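Regulator of nonsense transcripts 2 (Homo sapiens, PDB 4CEK) acts as a nonsense-mediated mRNA decay factor, here represented by its second MIF4G domain, an all-helical module that probably serves as a protein-interaction scaffold. Local coordinates at residues L125-A138 / R165-L179. Numbering follows the deposited sequence.
Sequences LPNCVNRDLIDKAA and RLDLLPFYARLVATL
Ile-134 is the knob here: it drops into a hollow on helix 169-179 walled by Phe-171, Tyr-172, Arg-174 and Leu-175. With its CG1 branch anti to the backbone N (chi1 -158°), CG1 lies 3.5 Å from Phe-171 O, while CG2 rests against Arg-174 CD. One turn on, the small Ala-138 gives Leu-175 a place to lodge, CB to CD1 at 3.5 Å. In the other direction, the Phe-171 ring fills the bend that leads into helix 131-138, with the backbone from Val-129 C to Asn-130 N crossing one face near its rim; Phe-17 meets the same ring nearly at right angles. Leu-125 meets Leu-175 tip to tip through their CD2 methyls, its CB packing on the hydroxyl end of Tyr-172.

Two polar grips flank the apolar middle. Arg-174 takes Asp-135 side-on, NH2 to OD2 at 2.8 Å on the syn lone pair and NE to OD1 at 2.9 Å, and its NH1 goes on to the carbonyl of Phe-17. Toward the start of both segments Arg-165, held side-on by Asp-167, points NH1 and NH2 at Pro-126 O, each 3.1 Å away. A leucine in place of Arg-165 would probably leave that carbonyl with neither of these donors and Asp-167 without its charged mate. The axes of segments 131-138 and 169-179 approach to 9.3 Å and cross at -38°, a knob-into-hole contact between same-way helices separated by helix 148-159, consistent with the helical-repeat MIF4G fold.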
ATOM      1  N   LEU A 125     -14.931   5.550   6.126  1.00 49.41           N
ATOM      2  CA  LEU A 125     -13.489   5.432   6.004  1.00 46.48           C
ATOM      3  C   LEU A 125     -12.848   6.477   5.094  1.00 43.31           C
ATOM      4  O   LEU A 125     -11.827   7.063   5.480  1.00 38.75           O
ATOM      5  CB  LEU A 125     -13.084   4.014   5.538  1.00 48.40           C
ATOM      6  CG  LEU A 125     -12.842   3.024   6.680  1.00 47.90           C
ATOM      7  CD1 LEU A 125     -12.450   1.652   6.145  1.00 43.20           C
ATOM      8  CD2 LEU A 125     -11.804   3.613   7.635  1.00 45.75           C
ATOM      9  N   PRO A 126     -13.439   6.718   3.906  1.00 42.76           N
ATOM     10  CA  PRO A 126     -12.910   7.708   2.979  1.00 46.17           C
ATOM     11  C   PRO A 126     -12.875   9.121   3.525  1.00 49.97           C
ATOM     12  O   PRO A 126     -12.272  10.004   2.882  1.00 62.04           O
ATOM     13  CB  PRO A 126     -13.877   7.650   1.792  1.00 48.00           C
ATOM     14  CG  PRO A 126     -14.540   6.321   1.889  1.00 46.93           C
ATOM     15  CD  PRO A 126     -14.614   6.023   3.347  1.00 43.69           C
ATOM     16  N   ASN A 127     -13.521   9.351   4.670  1.00 47.45           N
ATOM     17  CA  ASN A 127     -13.464  10.660   5.338  1.00 50.57           C
ATOM     18  C   ASN A 127     -12.415  10.745   6.412  1.00 47.81           C
ATOM     19  O   ASN A 127     -12.217  11.813   6.954  1.00 53.64           O
ATOM     20  CB  ASN A 127     -14.815  11.026   5.963  1.00 55.74           C
ATOM     21  CG  ASN A 127     -15.928  11.119   4.941  1.00 55.46           C
ATOM     22  OD1 ASN A 127     -15.685  11.162   3.743  1.00 62.69           O
ATOM     23  ND2 ASN A 127     -17.151  11.141   5.413  1.00 63.76           N
ATOM     24  N   CYS A 128     -11.740   9.636   6.738  1.00 48.36           N
ATOM     25  CA  CYS A 128     -10.743   9.654   7.818  1.00 46.67           C
ATOM     26  C   CYS A 128      -9.418  10.142   7.283  1.00 45.40           C
ATOM     27  O   CYS A 128      -8.458   9.401   7.183  1.00 45.89           O
ATOM     28  CB  CYS A 128     -10.616   8.280   8.484  1.00 49.09           C
ATOM     29  SG  CYS A 128     -12.149   7.726   9.306  1.00 52.89           S
ATOM     30  N   VAL A 129      -9.382  11.428   6.955  1.00 47.68           N
ATOM     31  CA  VAL A 129      -8.218  12.048   6.330  1.00 46.76           C
ATOM     32  C   VAL A 129      -7.198  12.686   7.317  1.00 44.78           C
ATOM     33  O   VAL A 129      -6.368  13.467   6.893  1.00 51.97           O
ATOM     34  CB  VAL A 129      -8.653  13.067   5.234  1.00 47.81           C
ATOM     35  CG1 VAL A 129      -9.361  12.354   4.103  1.00 47.63           C
ATOM     36  CG2 VAL A 129      -9.577  14.142   5.797  1.00 48.58           C
ATOM     37  N   ASN A 130      -7.200  12.335   8.603  1.00 43.14           N
ATOM     38  CA  ASN A 130      -6.016  12.669   9.460  1.00 43.06           C
ATOM     39  C   ASN A 130      -5.683  11.585  10.481  1.00 42.23           C
ATOM     40  O   ASN A 130      -6.428  10.635  10.641  1.00 42.26           O
ATOM     41  CB  ASN A 130      -6.121  14.049  10.149  1.00 46.67           C
ATOM     42  CG  ASN A 130      -7.233  14.134  11.222  1.00 51.65           C
ATOM     43  OD1 ASN A 130      -7.977  13.192  11.497  1.00 52.85           O
ATOM     44  ND2 ASN A 130      -7.332  15.293  11.828  1.00 55.18           N
ATOM     45  N   ARG A 131      -4.534  11.731  11.124  1.00 45.15           N
ATOM     46  CA  ARG A 131      -4.008  10.780  12.080  1.00 49.09           C
ATOM     47  C   ARG A 131      -4.989  10.470  13.222  1.00 51.99           C
ATOM     48  O   ARG A 131      -5.206   9.312  13.568  1.00 53.13           O
ATOM     49  CB  ARG A 131      -2.704  11.351  12.637  1.00 54.25           C
ATOM     50  CG  ARG A 131      -1.920  10.434  13.554  1.00 60.74           C
ATOM     51  CD  ARG A 131      -0.963  11.223  14.444  1.00 66.83           C
ATOM     52  NE  ARG A 131      -0.076  10.346  15.213  1.00 72.29           N
ATOM     53  CZ  ARG A 131       0.848  10.766  16.075  1.00 78.77           C
ATOM     54  NH1 ARG A 131       1.020  12.075  16.300  1.00 78.35           N
ATOM     55  NH2 ARG A 131       1.607   9.869  16.714  1.00 78.59           N
ATOM     56  N   ASP A 132      -5.599  11.501  13.798  1.00 57.51           N
ATOM     57  CA  ASP A 132      -6.558  11.293  14.889  1.00 53.18           C
ATOM     58  C   ASP A 132      -7.817  10.592  14.396  1.00 47.14           C
ATOM     59  O   ASP A 132      -8.272   9.627  15.023  1.00 49.13           O
ATOM     60  CB  ASP A 132      -6.904  12.621  15.599  1.00 58.01           C
ATOM     61  CG  ASP A 132      -5.681  13.267  16.266  1.00 64.14           C
ATOM     62  OD1 ASP A 132      -4.771  12.553  16.756  1.00 66.88           O
ATOM     63  OD2 ASP A 132      -5.625  14.508  16.293  1.00 76.31           O
ATOM     64  N   LEU A 133      -8.393  11.053  13.290  1.00 42.77           N
ATOM     65  CA  LEU A 133      -9.579  10.362  12.742  1.00 48.00           C
ATOM     66  C   LEU A 133      -9.337   8.849  12.457  1.00 49.62           C
ATOM     67  O   LEU A 133     -10.218   8.040  12.695  1.00 51.85           O
ATOM     68  CB  LEU A 133     -10.096  11.030  11.462  1.00 47.04           C
ATOM     69  CG  LEU A 133     -11.044  12.253  11.472  1.00 52.70           C
ATOM     70  CD1 LEU A 133     -11.288  12.657  10.009  1.00 50.75           C
ATOM     71  CD2 LEU A 133     -12.392  11.996  12.181  1.00 46.92           C
ATOM     72  N   ILE A 134      -8.165   8.470  11.937  1.00 49.23           N
ATOM     73  CA  ILE A 134      -7.967   7.075  11.471  1.00 50.23           C
ATOM     74  C   ILE A 134      -7.702   6.171  12.682  1.00 47.63           C
ATOM     75  O   ILE A 134      -8.150   5.031  12.700  1.00 45.26           O
ATOM     76  CB  ILE A 134      -6.871   6.934  10.353  1.00 44.84           C
ATOM     77  CG1 ILE A 134      -7.064   5.652   9.528  1.00 44.37           C
ATOM     78  CG2 ILE A 134      -5.476   6.934  10.945  1.00 39.83           C
ATOM     79  CD1 ILE A 134      -8.266   5.655   8.595  1.00 40.21           C
ATOM     80  N   ASP A 135      -7.011   6.695  13.694  1.00 47.93           N
ATOM     81  CA  ASP A 135      -6.842   5.990  14.974  1.00 48.21           C
ATOM     82  C   ASP A 135      -8.193   5.747  15.684  1.00 53.88           C
ATOM     83  O   ASP A 135      -8.422   4.676  16.234  1.00 54.65           O
ATOM     84  CB  ASP A 135      -5.867   6.751  15.891  1.00 50.11           C
ATOM     85  CG  ASP A 135      -4.382   6.665  15.410  1.00 50.63           C
ATOM     86  OD1 ASP A 135      -4.111   5.948  14.427  1.00 47.11           O
ATOM     87  OD2 ASP A 135      -3.482   7.304  16.020  1.00 47.48           O
ATOM     88  N   LYS A 136      -9.095   6.723  15.644  1.00 57.75           N
ATOM     89  CA  LYS A 136     -10.452   6.540  16.196  1.00 58.73           C
ATOM     90  C   LYS A 136     -11.191   5.405  15.506  1.00 55.83           C
ATOM     91  O   LYS A 136     -11.848   4.580  16.157  1.00 51.10           O
ATOM     92  CB  LYS A 136     -11.286   7.828  16.092  1.00 60.99           C
ATOM     93  CG  LYS A 136     -11.076   8.784  17.258  1.00 71.68           C
ATOM     94  CD  LYS A 136     -11.667  10.174  16.994  1.00 78.11           C
ATOM     95  CE  LYS A 136     -11.350  11.159  18.123  1.00 77.35           C
ATOM     96  NZ  LYS A 136     -10.839  12.470  17.623  1.00 77.92           N
ATOM     97  N   ALA A 137     -11.088   5.381  14.184  1.00 50.30           N
ATOM     98  CA  ALA A 137     -11.722   4.344  13.371  1.00 48.65           C
ATOM     99  C   ALA A 137     -11.252   2.947  13.793  1.00 45.67           C
ATOM    100  O   ALA A 137     -12.050   1.997  13.860  1.00 42.84           O
ATOM    101  CB  ALA A 137     -11.443   4.595  11.891  1.00 43.97           C
ATOM    102  N   ALA A 138      -9.958   2.836  14.076  1.00 43.24           N
ATOM    103  CA  ALA A 138      -9.379   1.611  14.580  1.00 43.39           C
ATOM    104  C   ALA A 138      -9.958   1.215  15.949  1.00 48.09           C
ATOM    105  O   ALA A 138     -10.226   0.037  16.188  1.00 52.36           O
ATOM    106  CB  ALA A 138      -7.866   1.739  14.671  1.00 38.14           C
ATOM    107  N   ARG A 165      -8.313   8.975  -4.911  1.00 50.12           N
ATOM    108  CA  ARG A 165      -8.065   9.270  -3.507  1.00 48.16           C
ATOM    109  C   ARG A 165      -6.750   8.670  -3.031  1.00 47.28           C
ATOM    110  O   ARG A 165      -6.691   8.006  -2.010  1.00 48.08           O
ATOM    111  CB  ARG A 165      -9.203   8.733  -2.625  1.00 50.09           C
ATOM    112  CG  ARG A 165     -10.592   9.338  -2.909  1.00 48.65           C
ATOM    113  CD  ARG A 165     -10.675  10.840  -2.591  1.00 46.20           C
ATOM    114  NE  ARG A 165     -10.136  11.182  -1.278  1.00 43.39           N
ATOM    115  CZ  ARG A 165     -10.797  11.046  -0.132  1.00 44.60           C
ATOM    116  NH1 ARG A 165     -12.050  10.569  -0.114  1.00 47.02           N
ATOM    117  NH2 ARG A 165     -10.211  11.387   1.003  1.00 41.84           N
ATOM    118  N   LEU A 166      -5.681   8.938  -3.759  1.00 47.72           N
ATOM    119  CA  LEU A 166      -4.342   8.580  -3.317  1.00 48.82           C
ATOM    120  C   LEU A 166      -4.020   9.058  -1.922  1.00 47.50           C
ATOM    121  O   LEU A 166      -3.143   8.477  -1.257  1.00 49.37           O
ATOM    122  CB  LEU A 166      -3.288   9.183  -4.262  1.00 51.15           C
ATOM    123  CG  LEU A 166      -3.200   8.622  -5.696  1.00 53.37           C
ATOM    124  CD1 LEU A 166      -1.864   9.049  -6.331  1.00 45.41           C
ATOM    125  CD2 LEU A 166      -3.421   7.099  -5.717  1.00 44.81           C
ATOM    126  N   ASP A 167      -4.672  10.146  -1.500  1.00 43.32           N
ATOM    127  CA  ASP A 167      -4.438  10.748  -0.166  1.00 42.18           C
ATOM    128  C   ASP A 167      -4.814   9.818   1.005  1.00 39.88           C
ATOM    129  O   ASP A 167      -4.287   9.956   2.112  1.00 37.41           O
ATOM    130  CB  ASP A 167      -5.219  12.065  -0.031  1.00 41.52           C
ATOM    131  CG  ASP A 167      -6.737  11.884  -0.221  1.00 44.67           C
ATOM    132  OD1 ASP A 167      -7.167  11.317  -1.261  1.00 45.61           O
ATOM    133  OD2 ASP A 167      -7.509  12.314   0.670  1.00 49.66           O
ATOM    134  N   LEU A 168      -5.728   8.882   0.746  1.00 40.33           N
ATOM    135  CA  LEU A 168      -6.143   7.875   1.745  1.00 42.78           C
ATOM    136  C   LEU A 168      -5.092   6.791   2.044  1.00 39.76           C
ATOM    137  O   LEU A 168      -4.984   6.310   3.168  1.00 38.32           O
ATOM    138  CB  LEU A 168      -7.436   7.209   1.304  1.00 43.08           C
ATOM    139  CG  LEU A 168      -8.664   8.128   1.238  1.00 44.50           C
ATOM    140  CD1 LEU A 168      -9.869   7.342   0.713  1.00 38.87           C
ATOM    141  CD2 LEU A 168      -8.932   8.741   2.597  1.00 40.43           C
ATOM    142  N   LEU A 169      -4.266   6.455   1.068  1.00 36.40           N
ATOM    143  CA  LEU A 169      -3.349   5.319   1.242  1.00 33.29           C
ATOM    144  C   LEU A 169      -2.549   5.330   2.520  1.00 32.17           C
ATOM    145  O   LEU A 169      -2.356   4.282   3.117  1.00 34.46           O
ATOM    146  CB  LEU A 169      -2.384   5.214   0.053  1.00 31.57           C
ATOM    147  CG  LEU A 169      -3.078   4.964  -1.283  1.00 29.57           C
ATOM    148  CD1 LEU A 169      -2.072   4.862  -2.429  1.00 27.39           C
ATOM    149  CD2 LEU A 169      -3.984   3.766  -1.182  1.00 26.54           C
ATOM    150  N   PRO A 170      -2.001   6.490   2.925  1.00 33.16           N
ATOM    151  CA  PRO A 170      -1.184   6.438   4.154  1.00 32.98           C
ATOM    152  C   PRO A 170      -2.028   6.156   5.405  1.00 36.04           C
ATOM    153  O   PRO A 170      -1.534   5.559   6.380  1.00 35.89           O
ATOM    154  CB  PRO A 170      -0.595   7.863   4.267  1.00 32.77           C
ATOM    155  CG  PRO A 170      -0.725   8.450   2.909  1.00 31.94           C
ATOM    156  CD  PRO A 170      -1.871   7.778   2.220  1.00 33.31           C
ATOM    157  N   PHE A 171      -3.270   6.633   5.389  1.00 35.61           N
ATOM    158  CA  PHE A 171      -4.160   6.466   6.543  1.00 38.99           C
ATOM    159  C   PHE A 171      -4.629   4.996   6.577  1.00 39.06           C
ATOM    160  O   PHE A 171      -4.521   4.303   7.626  1.00 33.40           O
ATOM    161  CB  PHE A 171      -5.285   7.514   6.486  1.00 38.93           C
ATOM    162  CG  PHE A 171      -4.754   8.941   6.465  1.00 40.87           C
ATOM    163  CD1 PHE A 171      -4.060   9.457   7.558  1.00 43.13           C
ATOM    164  CD2 PHE A 171      -4.879   9.743   5.321  1.00 47.29           C
ATOM    165  CE1 PHE A 171      -3.501  10.745   7.517  1.00 48.04           C
ATOM    166  CE2 PHE A 171      -4.331  11.032   5.275  1.00 43.69           C
ATOM    167  CZ  PHE A 171      -3.653  11.532   6.373  1.00 44.36           C
ATOM    168  N   TYR A 172      -5.067   4.511   5.413  1.00 31.08           N
ATOM    169  CA  TYR A 172      -5.405   3.118   5.262  1.00 32.13           C
ATOM    170  C   TYR A 172      -4.285   2.178   5.686  1.00 33.29           C
ATOM    171  O   TYR A 172      -4.535   1.204   6.388  1.00 35.88           O
ATOM    172  CB  TYR A 172      -5.869   2.846   3.861  1.00 31.03           C
ATOM    173  CG  TYR A 172      -7.270   3.339   3.603  1.00 31.31           C
ATOM    174  CD1 TYR A 172      -7.922   4.229   4.481  1.00 33.21           C
ATOM    175  CD2 TYR A 172      -7.956   2.923   2.476  1.00 32.23           C
ATOM    176  CE1 TYR A 172      -9.224   4.661   4.231  1.00 34.44           C
ATOM    177  CE2 TYR A 172      -9.242   3.347   2.214  1.00 32.46           C
ATOM    178  CZ  TYR A 172      -9.885   4.209   3.085  1.00 35.41           C
ATOM    179  OH  TYR A 172     -11.182   4.604   2.773  1.00 34.38           O
ATOM    180  N   ALA A 173      -3.050   2.494   5.352  1.00 34.06           N
ATOM    181  CA  ALA A 173      -1.939   1.711   5.870  1.00 31.73           C
ATOM    182  C   ALA A 173      -1.803   1.820   7.392  1.00 32.04           C
ATOM    183  O   ALA A 173      -1.419   0.852   8.055  1.00 32.78           O
ATOM    184  CB  ALA A 173      -0.625   2.098   5.190  1.00 30.25           C
ATOM    185  N   ARG A 174      -2.024   3.008   7.949  1.00 34.96           N
ATOM    186  CA  ARG A 174      -1.921   3.186   9.412  1.00 34.54           C
ATOM    187  C   ARG A 174      -2.962   2.316  10.152  1.00 33.11           C
ATOM    188  O   ARG A 174      -2.635   1.648  11.125  1.00 34.08           O
ATOM    189  CB  ARG A 174      -2.093   4.654   9.830  1.00 36.96           C
ATOM    190  CG  ARG A 174      -1.424   4.964  11.174  1.00 40.98           C
ATOM    191  CD  ARG A 174      -1.558   6.424  11.551  1.00 40.99           C
ATOM    192  NE  ARG A 174      -1.658   6.636  13.004  1.00 43.10           N
ATOM    193  CZ  ARG A 174      -0.643   6.793  13.852  1.00 47.59           C
ATOM    194  NH1 ARG A 174       0.612   6.779  13.433  1.00 53.07           N
ATOM    195  NH2 ARG A 174      -0.883   6.976  15.147  1.00 51.47           N
ATOM    196  N   LEU A 175      -4.198   2.340   9.667  1.00 30.32           N
ATOM    197  CA  LEU A 175      -5.278   1.492  10.174  1.00 34.55           C
ATOM    198  C   LEU A 175      -4.807   0.043  10.252  1.00 39.79           C
ATOM    199  O   LEU A 175      -4.785  -0.545  11.330  1.00 40.18           O
ATOM    200  CB  LEU A 175      -6.513   1.581   9.254  1.00 34.36           C
ATOM    201  CG  LEU A 175      -7.819   0.945   9.768  1.00 37.00           C
ATOM    202  CD1 LEU A 175      -8.202   1.495  11.149  1.00 36.51           C
ATOM    203  CD2 LEU A 175      -8.915   1.218   8.762  1.00 34.43           C
ATOM    204  N   VAL A 176      -4.356  -0.492   9.102  1.00 40.00           N
ATOM    205  CA  VAL A 176      -3.956  -1.879   9.003  1.00 35.62           C
ATOM    206  C   VAL A 176      -2.857  -2.190  10.008  1.00 35.58           C
ATOM    207  O   VAL A 176      -2.931  -3.184  10.709  1.00 36.15           O
ATOM    208  CB  VAL A 176      -3.517  -2.239   7.579  1.00 33.73           C
ATOM    209  CG1 VAL A 176      -2.805  -3.586   7.576  1.00 29.87           C
ATOM    210  CG2 VAL A 176      -4.724  -2.234   6.634  1.00 32.48           C
ATOM    211  N   ALA A 177      -1.857  -1.324  10.111  1.00 36.37           N
ATOM    212  CA  ALA A 177      -0.729  -1.600  10.996  1.00 37.10           C
ATOM    213  C   ALA A 177      -1.128  -1.452  12.464  1.00 38.59           C
ATOM    214  O   ALA A 177      -0.514  -2.046  13.358  1.00 39.94           O
ATOM    215  CB  ALA A 177       0.427  -0.681  10.670  1.00 33.10           C
ATOM    216  N   THR A 178      -2.125  -0.624  12.713  1.00 41.45           N
ATOM    217  CA  THR A 178      -2.602  -0.393  14.077  1.00 47.33           C
ATOM    218  C   THR A 178      -3.453  -1.590  14.575  1.00 46.84           C
ATOM    219  O   THR A 178      -3.395  -1.963  15.733  1.00 48.60           O
ATOM    220  CB  THR A 178      -3.411   0.916  14.157  1.00 46.03           C
ATOM    221  OG1 THR A 178      -2.569   2.024  13.796  1.00 46.33           O
ATOM    222  CG2 THR A 178      -3.926   1.122  15.553  1.00 44.09           C
ATOM    223  N   LEU A 179      -4.221  -2.184  13.672  1.00 44.70           N
ATOM    224  CA  LEU A 179      -4.984  -3.372  13.950  1.00 44.69           C
ATOM    225  C   LEU A 179      -4.139  -4.647  14.069  1.00 47.77           C
ATOM    226  O   LEU A 179      -4.513  -5.578  14.773  1.00 49.96           O
ATOM    227  CB  LEU A 179      -6.056  -3.549  12.865  1.00 43.83           C
ATOM    228  CG  LEU A 179      -7.129  -2.451  12.886  1.00 43.13           C
ATOM    229  CD1 LEU A 179      -8.154  -2.645  11.771  1.00 40.17           C
ATOM    230  CD2 LEU A 179      -7.805  -2.448  14.246  1.00 45.92           C
TER